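Local coordinates for D-glycero-D-manno-heptose 1-phosphate kinase (Bacteroides thetaiotaomicron, PDB 3K85), which probably transfers a phosphate from ATP to D-glycero-D-manno-heptose 1-phosphate, as a sugar kinase of the GHMP family, at residues I32-I37 with Q161-F166; G136-S141 with L179-P184. One frame throughout, in Å; residues are numbered along the deposited sequence.

Contact 1. Residues I32-I37 with Q161-F166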
ATOM      1  N   ILE A  32      12.373  -6.967  -2.097  1.00 29.64           N
ATOM      2  CA  ILE A  32      11.982  -6.752  -3.475  1.00 30.09           C
ATOM      3  C   ILE A  32      10.906  -5.711  -3.742  1.00 31.15           C
ATOM      4  O   ILE A  32       9.890  -5.633  -3.045  1.00 31.20           O
ATOM      5  CB  ILE A  32      11.529  -8.079  -4.102  1.00 29.89           C
ATOM      6  CG1 ILE A  32      12.766  -8.864  -4.542  1.00 30.67           C
ATOM      7  CG2 ILE A  32      10.571  -7.824  -5.271  1.00 28.08           C
ATOM      8  CD1 ILE A  32      12.465 -10.129  -5.268  1.00 33.52           C
ATOM      9  N   LEU A  33      11.137  -4.912  -4.776  1.00 31.09           N
ATOM     10  CA  LEU A  33      10.168  -3.914  -5.198  1.00 28.60           C
ATOM     11  C   LEU A  33       9.842  -4.229  -6.644  1.00 27.74           C
ATOM     12  O   LEU A  33      10.685  -4.072  -7.522  1.00 27.74           O
ATOM     13  CB  LEU A  33      10.737  -2.497  -5.110  1.00 27.83           C
ATOM     14  CG  LEU A  33       9.690  -1.430  -5.454  1.00 27.49           C
ATOM     15  CD1 LEU A  33       8.604  -1.442  -4.394  1.00 25.11           C
ATOM     16  CD2 LEU A  33      10.331  -0.059  -5.519  1.00 30.13           C
ATOM     17  N   ASN A  34       8.628  -4.703  -6.889  1.00 26.82           N
ATOM     18  CA  ASN A  34       8.206  -5.016  -8.248  1.00 25.52           C
ATOM     19  C   ASN A  34       6.773  -4.538  -8.488  1.00 23.57           C
ATOM     20  O   ASN A  34       6.052  -4.157  -7.559  1.00 19.09           O
ATOM     21  CB  ASN A  34       8.323  -6.523  -8.533  1.00 24.17           C
ATOM     22  CG  ASN A  34       7.522  -7.370  -7.566  1.00 26.06           C
ATOM     23  OD1 ASN A  34       6.516  -6.925  -7.014  1.00 24.88           O
ATOM     24  ND2 ASN A  34       7.963  -8.614  -7.364  1.00 28.16           N
ATOM     25  N   ALA A  35       6.358  -4.579  -9.742  1.00 23.03           N
ATOM     26  CA  ALA A  35       5.031  -4.096 -10.097  1.00 23.49           C
ATOM     27  C   ALA A  35       4.499  -4.827 -11.307  1.00 21.77           C
ATOM     28  O   ALA A  35       5.214  -4.989 -12.292  1.00 24.08           O
ATOM     29  CB  ALA A  35       5.103  -2.602 -10.386  1.00 19.27           C
ATOM     30  N   THR A  36       3.245  -5.253 -11.241  1.00 19.59           N
ATOM     31  CA  THR A  36       2.638  -5.956 -12.352  1.00 19.27           C
ATOM     32  C   THR A  36       2.290  -4.989 -13.487  1.00 20.85           C
ATOM     33  O   THR A  36       2.066  -3.804 -13.256  1.00 20.20           O
ATOM     34  CB  THR A  36       1.396  -6.700 -11.896  1.00 17.68           C
ATOM     35  OG1 THR A  36       0.591  -5.828 -11.099  1.00 18.70           O
ATOM     36  CG2 THR A  36       1.792  -7.930 -11.081  1.00 16.05           C
ATOM     37  N   ILE A  37       2.267  -5.511 -14.711  1.00 22.11           N
ATOM     38  CA  ILE A  37       1.979  -4.719 -15.906  1.00 26.61           C
ATOM     39  C   ILE A  37       0.862  -5.349 -16.747  1.00 26.63           C
ATOM     40  O   ILE A  37       0.549  -6.526 -16.578  1.00 27.07           O
ATOM     41  CB  ILE A  37       3.245  -4.576 -16.778  1.00 27.74           C
ATOM     42  CG1 ILE A  37       3.727  -5.955 -17.239  1.00 28.57           C
ATOM     43  CG2 ILE A  37       4.340  -3.871 -15.988  1.00 27.45           C
ATOM     44  CD1 ILE A  37       4.939  -5.886 -18.165  1.00 29.48           C
ATOM     45  N   GLN A 161       5.976 -15.467  -8.297  1.00 29.48           N
ATOM     46  CA  GLN A 161       4.706 -16.047  -7.880  1.00 30.02           C
ATOM     47  C   GLN A 161       3.845 -15.045  -7.107  1.00 28.68           C
ATOM     48  O   GLN A 161       2.640 -14.921  -7.344  1.00 27.09           O
ATOM     49  CB  GLN A 161       4.927 -17.294  -7.011  1.00 30.74           C
ATOM     50  CG  GLN A 161       5.420 -18.526  -7.769  1.00 30.19           C
ATOM     51  CD  GLN A 161       6.922 -18.524  -8.012  1.00 28.34           C
ATOM     52  OE1 GLN A 161       7.601 -17.517  -7.831  1.00 24.96           O
ATOM     53  NE2 GLN A 161       7.444 -19.672  -8.433  1.00 33.74           N
ATOM     54  N   TYR A 162       4.474 -14.320  -6.191  1.00 27.28           N
ATOM     55  CA  TYR A 162       3.751 -13.361  -5.364  1.00 25.76           C
ATOM     56  C   TYR A 162       3.249 -12.151  -6.140  1.00 24.71           C
ATOM     57  O   TYR A 162       2.140 -11.663  -5.885  1.00 21.83           O
ATOM     58  CB  TYR A 162       4.635 -12.922  -4.190  1.00 25.44           C
ATOM     59  CG  TYR A 162       4.775 -13.983  -3.121  1.00 22.87           C
ATOM     60  CD1 TYR A 162       3.883 -14.037  -2.052  1.00 24.21           C
ATOM     61  CD2 TYR A 162       5.746 -14.980  -3.220  1.00 23.44           C
ATOM     62  CE1 TYR A 162       3.944 -15.062  -1.109  1.00 24.02           C
ATOM     63  CE2 TYR A 162       5.813 -16.020  -2.276  1.00 24.57           C
ATOM     64  CZ  TYR A 162       4.906 -16.053  -1.231  1.00 26.12           C
ATOM     65  OH  TYR A 162       4.913 -17.103  -0.331  1.00 28.15           O
ATOM     66  N   ALA A 163       4.053 -11.662  -7.083  1.00 23.14           N
ATOM     67  CA  ALA A 163       3.641 -10.510  -7.872  1.00 21.99           C
ATOM     68  C   ALA A 163       2.369 -10.869  -8.649  1.00 21.98           C
ATOM     69  O   ALA A 163       1.377 -10.138  -8.625  1.00 20.79           O
ATOM     70  CB  ALA A 163       4.749 -10.100  -8.825  1.00 22.08           C
ATOM     71  N   ALA A 164       2.383 -12.022  -9.301  1.00 19.42           N
ATOM     72  CA  ALA A 164       1.235 -12.443 -10.089  1.00 18.44           C
ATOM     73  C   ALA A 164      -0.058 -12.542  -9.290  1.00 19.12           C
ATOM     74  O   ALA A 164      -1.109 -12.086  -9.748  1.00 19.24           O
ATOM     75  CB  ALA A 164       1.532 -13.779 -10.767  1.00 16.20           C
ATOM     76  N   ALA A 165       0.012 -13.136  -8.102  1.00 19.43           N
ATOM     77  CA  ALA A 165      -1.177 -13.309  -7.274  1.00 21.53           C
ATOM     78  C   ALA A 165      -1.650 -12.053  -6.542  1.00 22.44           C
ATOM     79  O   ALA A 165      -2.855 -11.872  -6.331  1.00 22.70           O
ATOM     80  CB  ALA A 165      -0.949 -14.453  -6.260  1.00 20.35           C
ATOM     81  N   PHE A 166      -0.708 -11.196  -6.153  1.00 24.21           N
ATOM     82  CA  PHE A 166      -1.038  -9.974  -5.421  1.00 23.88           C
ATOM     83  C   PHE A 166      -1.385  -8.765  -6.282  1.00 23.10           C
ATOM     84  O   PHE A 166      -2.385  -8.102  -6.012  1.00 23.42           O
ATOM     85  CB  PHE A 166       0.092  -9.634  -4.446  1.00 21.05           C
ATOM     86  CG  PHE A 166       0.101 -10.509  -3.221  1.00 24.88           C
ATOM     87  CD1 PHE A 166      -0.495 -10.078  -2.030  1.00 23.51           C
ATOM     88  CD2 PHE A 166       0.672 -11.784  -3.263  1.00 22.31           C
ATOM     89  CE1 PHE A 166      -0.516 -10.904  -0.898  1.00 23.96           C
ATOM     90  CE2 PHE A 166       0.656 -12.616  -2.142  1.00 22.78           C
ATOM     91  CZ  PHE A 166       0.060 -12.175  -0.952  1.00 23.93           C
TER

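Contact 2. Residues G136-S141 with L179-P184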
ATOM      1  N   GLY A 136      -6.252 -18.257  -0.716  1.00 32.32           N
ATOM      2  CA  GLY A 136      -6.153 -16.820  -0.909  1.00 32.34           C
ATOM      3  C   GLY A 136      -4.805 -16.413  -1.476  1.00 32.93           C
ATOM      4  O   GLY A 136      -4.021 -17.264  -1.891  1.00 31.58           O
ATOM      5  N   ASP A 137      -4.522 -15.113  -1.489  1.00 33.34           N
ATOM      6  CA  ASP A 137      -3.259 -14.633  -2.032  1.00 32.61           C
ATOM      7  C   ASP A 137      -2.053 -15.395  -1.513  1.00 31.68           C
ATOM      8  O   ASP A 137      -1.372 -16.074  -2.283  1.00 34.21           O
ATOM      9  CB  ASP A 137      -3.065 -13.148  -1.741  1.00 35.48           C
ATOM     10  CG  ASP A 137      -4.112 -12.284  -2.397  1.00 38.53           C
ATOM     11  OD1 ASP A 137      -4.568 -12.627  -3.508  1.00 38.92           O
ATOM     12  OD2 ASP A 137      -4.470 -11.245  -1.799  1.00 41.47           O
ATOM     13  N   TYR A 138      -1.774 -15.285  -0.218  1.00 28.29           N
ATOM     14  CA  TYR A 138      -0.618 -15.970   0.340  1.00 27.61           C
ATOM     15  C   TYR A 138      -0.552 -17.450  -0.001  1.00 26.08           C
ATOM     16  O   TYR A 138       0.480 -17.927  -0.443  1.00 28.06           O
ATOM     17  CB  TYR A 138      -0.542 -15.752   1.857  1.00 25.51           C
ATOM     18  CG  TYR A 138       0.109 -14.430   2.214  1.00 22.84           C
ATOM     19  CD1 TYR A 138       1.491 -14.271   2.132  1.00 21.10           C
ATOM     20  CD2 TYR A 138      -0.663 -13.326   2.599  1.00 21.52           C
ATOM     21  CE1 TYR A 138       2.104 -13.033   2.428  1.00 21.98           C
ATOM     22  CE2 TYR A 138      -0.068 -12.085   2.901  1.00 21.64           C
ATOM     23  CZ  TYR A 138       1.313 -11.947   2.817  1.00 23.31           C
ATOM     24  OH  TYR A 138       1.902 -10.745   3.155  1.00 23.16           O
ATOM     25  N   GLU A 139      -1.650 -18.173   0.187  1.00 28.14           N
ATOM     26  CA  GLU A 139      -1.686 -19.604  -0.115  1.00 28.95           C
ATOM     27  C   GLU A 139      -1.432 -19.911  -1.596  1.00 28.63           C
ATOM     28  O   GLU A 139      -0.741 -20.870  -1.922  1.00 25.07           O
ATOM     29  CB  GLU A 139      -3.033 -20.203   0.280  1.00 30.20           C
ATOM     30  CG  GLU A 139      -3.367 -20.135   1.763  1.00 37.08           C
ATOM     31  CD  GLU A 139      -3.678 -18.718   2.241  1.00 40.45           C
ATOM     32  OE1 GLU A 139      -4.015 -17.854   1.395  1.00 39.75           O
ATOM     33  OE2 GLU A 139      -3.603 -18.478   3.470  1.00 42.05           O
ATOM     34  N   THR A 140      -1.999 -19.093  -2.483  1.00 27.77           N
ATOM     35  CA  THR A 140      -1.845 -19.282  -3.922  1.00 27.65           C
ATOM     36  C   THR A 140      -0.405 -19.090  -4.381  1.00 29.24           C
ATOM     37  O   THR A 140       0.117 -19.873  -5.177  1.00 29.28           O
ATOM     38  CB  THR A 140      -2.766 -18.320  -4.689  1.00 26.43           C
ATOM     39  OG1 THR A 140      -4.123 -18.704  -4.458  1.00 23.42           O
ATOM     40  CG2 THR A 140      -2.486 -18.350  -6.179  1.00 23.60           C
ATOM     41  N   SER A 141       0.240 -18.051  -3.877  1.00 30.18           N
ATOM     42  CA  SER A 141       1.617 -17.789  -4.245  1.00 32.91           C
ATOM     43  C   SER A 141       2.499 -18.947  -3.806  1.00 34.90           C
ATOM     44  O   SER A 141       3.277 -19.485  -4.587  1.00 35.48           O
ATOM     45  CB  SER A 141       2.101 -16.506  -3.581  1.00 31.36           C
ATOM     46  OG  SER A 141       1.191 -15.453  -3.831  1.00 33.18           O
ATOM     47  N   LEU A 179      10.025 -16.911   5.417  1.00 53.44           N
ATOM     48  CA  LEU A 179       8.759 -16.301   5.798  1.00 50.40           C
ATOM     49  C   LEU A 179       8.621 -15.196   4.749  1.00 46.94           C
ATOM     50  O   LEU A 179       9.628 -14.679   4.263  1.00 44.74           O
ATOM     51  CB  LEU A 179       8.838 -15.688   7.204  1.00 52.34           C
ATOM     52  CG  LEU A 179       7.730 -14.681   7.577  1.00 53.96           C
ATOM     53  CD1 LEU A 179       6.343 -15.336   7.526  1.00 52.63           C
ATOM     54  CD2 LEU A 179       8.007 -14.127   8.969  1.00 54.29           C
ATOM     55  N   VAL A 180       7.399 -14.841   4.380  1.00 43.45           N
ATOM     56  CA  VAL A 180       7.227 -13.797   3.377  1.00 41.21           C
ATOM     57  C   VAL A 180       6.169 -12.780   3.751  1.00 38.26           C
ATOM     58  O   VAL A 180       5.084 -13.142   4.193  1.00 41.23           O
ATOM     59  CB  VAL A 180       6.857 -14.387   2.003  1.00 41.26           C
ATOM     60  CG1 VAL A 180       5.599 -15.207   2.117  1.00 41.84           C
ATOM     61  CG2 VAL A 180       6.670 -13.267   0.994  1.00 39.43           C
ATOM     62  N   ILE A 181       6.494 -11.505   3.568  1.00 33.48           N
ATOM     63  CA  ILE A 181       5.564 -10.429   3.864  1.00 29.85           C
ATOM     64  C   ILE A 181       5.404  -9.561   2.632  1.00 27.17           C
ATOM     65  O   ILE A 181       6.383  -9.083   2.066  1.00 25.86           O
ATOM     66  CB  ILE A 181       6.062  -9.520   5.016  1.00 30.56           C
ATOM     67  CG1 ILE A 181       6.489 -10.370   6.215  1.00 33.38           C
ATOM     68  CG2 ILE A 181       4.965  -8.555   5.424  1.00 27.60           C
ATOM     69  CD1 ILE A 181       5.446 -11.385   6.651  1.00 37.39           C
ATOM     70  N   VAL A 182       4.167  -9.366   2.205  1.00 26.16           N
ATOM     71  CA  VAL A 182       3.907  -8.517   1.050  1.00 26.29           C
ATOM     72  C   VAL A 182       3.274  -7.206   1.520  1.00 25.05           C
ATOM     73  O   VAL A 182       2.190  -7.205   2.102  1.00 26.04           O
ATOM     74  CB  VAL A 182       2.958  -9.206   0.049  1.00 24.85           C
ATOM     75  CG1 VAL A 182       2.693  -8.291  -1.137  1.00 23.50           C
ATOM     76  CG2 VAL A 182       3.564 -10.515  -0.410  1.00 26.67           C
ATOM     77  N   ASN A 183       3.980  -6.101   1.309  1.00 24.31           N
ATOM     78  CA  ASN A 183       3.464  -4.787   1.672  1.00 23.82           C
ATOM     79  C   ASN A 183       2.838  -4.217   0.398  1.00 23.48           C
ATOM     80  O   ASN A 183       3.539  -3.663  -0.448  1.00 23.75           O
ATOM     81  CB  ASN A 183       4.605  -3.881   2.152  1.00 20.07           C
ATOM     82  CG  ASN A 183       5.239  -4.377   3.436  1.00 19.81           C
ATOM     83  OD1 ASN A 183       4.715  -4.158   4.523  1.00 16.90           O
ATOM     84  ND2 ASN A 183       6.370  -5.068   3.313  1.00 20.04           N
ATOM     85  N   PRO A 184       1.512  -4.374   0.232  1.00 24.59           N
ATOM     86  CA  PRO A 184       0.823  -3.858  -0.961  1.00 23.11           C
ATOM     87  C   PRO A 184       0.841  -2.343  -0.905  1.00 23.67           C
ATOM     88  O   PRO A 184       0.189  -1.758  -0.046  1.00 23.29           O
ATOM     89  CB  PRO A 184      -0.603  -4.400  -0.812  1.00 22.18           C
ATOM     90  CG  PRO A 184      -0.464  -5.565   0.145  1.00 25.66           C
ATOM     91  CD  PRO A 184       0.566  -5.067   1.125  1.00 24.06           C
TER
HETATM   92  O   HOH W   1       0.089  -8.849   2.230  1.00 30.05           O

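Contact 1. Residues I32-I37 with Q161-F166
The methyl of A163 stands to one side of the carboxamide plane of N34, out beyond its OD1 and ND2 end: A163 CB is 3.8 Å from N34 ND2 and about equally far, 4.1 Å, from N34 CG and from N34 OD1. With CG between the backbone N and the carbonyl carbon (chi1 57°), the asparagine carries its amide toward the helix, and ND2 is hydrogen-bonded to OE1 of Q159, one turn before A163 on the same helix. At the helix's last turn, the ring of F166 has Y162 O at its edge, in the ring plane, and makes a T-shaped stack with Y138. Two residues along the strand, and so on the same face as N34, T36 turns its methyl to the helix, bringing T36 CG2 to 3.3 Å from A163 O. Threonine thus offers an apolar branch to the helix and a hydroxyl, OG1, to I332 O and G168 N, while alanine lets the backbones come close, 6.5 Å between T36 CA and A163 CA. Helix 159-166 therefore lies between strand 30-37, which pairs with strands 4-15 and 169-175, and helix 137-151, which S141 brings against Y162, A165 and F166.

Contact 2. Residues G136-S141 with L179-P184
Y138 spans the gap between helix 137-151 and strand 179-185 with the full length of its side chain. Its chi1 of -83° sets CG opposite the carbonyl carbon and beside the backbone N, and from there the ring runs out to the strand until the hydroxyl meets the backbone. V182 N donates to Y138 OH over 2.8 Å, a nearly straight bond (166° at the hydrogen), with the N-H arriving at the ring edge, near its plane. Apolar contacts flank this bond. V182 has CG1 anti to its own backbone N (chi1 179°), which puts CG2 beside that N, where it lies 4.1 Å from Y138 CE1; the valine and the tyrosine run alongside each other, pointing opposite ways. V180 brings its CG1 equally close, 4.1 Å from Y138 CE1. A water sits 2.8 Å from Y138 OH and donates to V182 O at 2.7 Å, so the phenol is tied to both the N-H and the C=O of one residue. A phenylalanine at Y138 would probably leave the V182 N-H without its mate and the water without one of its holds.

At the helix start, G136 is the N-cap residue. Its O accepts from the backbone N of T140 and also from T140 OG1 at 2.9 Å, the hydroxyl standing above the carbonyl plane; S141 OG does the same to D137 O. K248 of the second subunit makes a cation-pi contact with the Y138 ring and donates to V180 O, and K188 of that subunit forms a salt bridge with D137. A tyrosine thus suits this place for two reasons: its hydroxyl engages a strand edge, and its electron-rich ring can receive a lysine from the partner subunit.

Overall arrangement
Contact 1 is core and contact 2 partly buried, at the boundary with the second subunit; their centres are about 10 Å apart. Both set a helix against the same mixed sheet, and they interlock: the ring of F166, on the helix of contact 1, packs on D137, on the helix of contact 2, while Y162 reaches V180 on the strand of contact 2. Near the centre of the chain, short side chains meet by van der Waals contact alone, methyls against an amide and a backbone carbonyl, and the polar ends of the strand residues find partners elsewhere. Nearer the surface a long aromatic bridges a wider gap through a direct bond and a water, and lysines from the neighbouring chain join in.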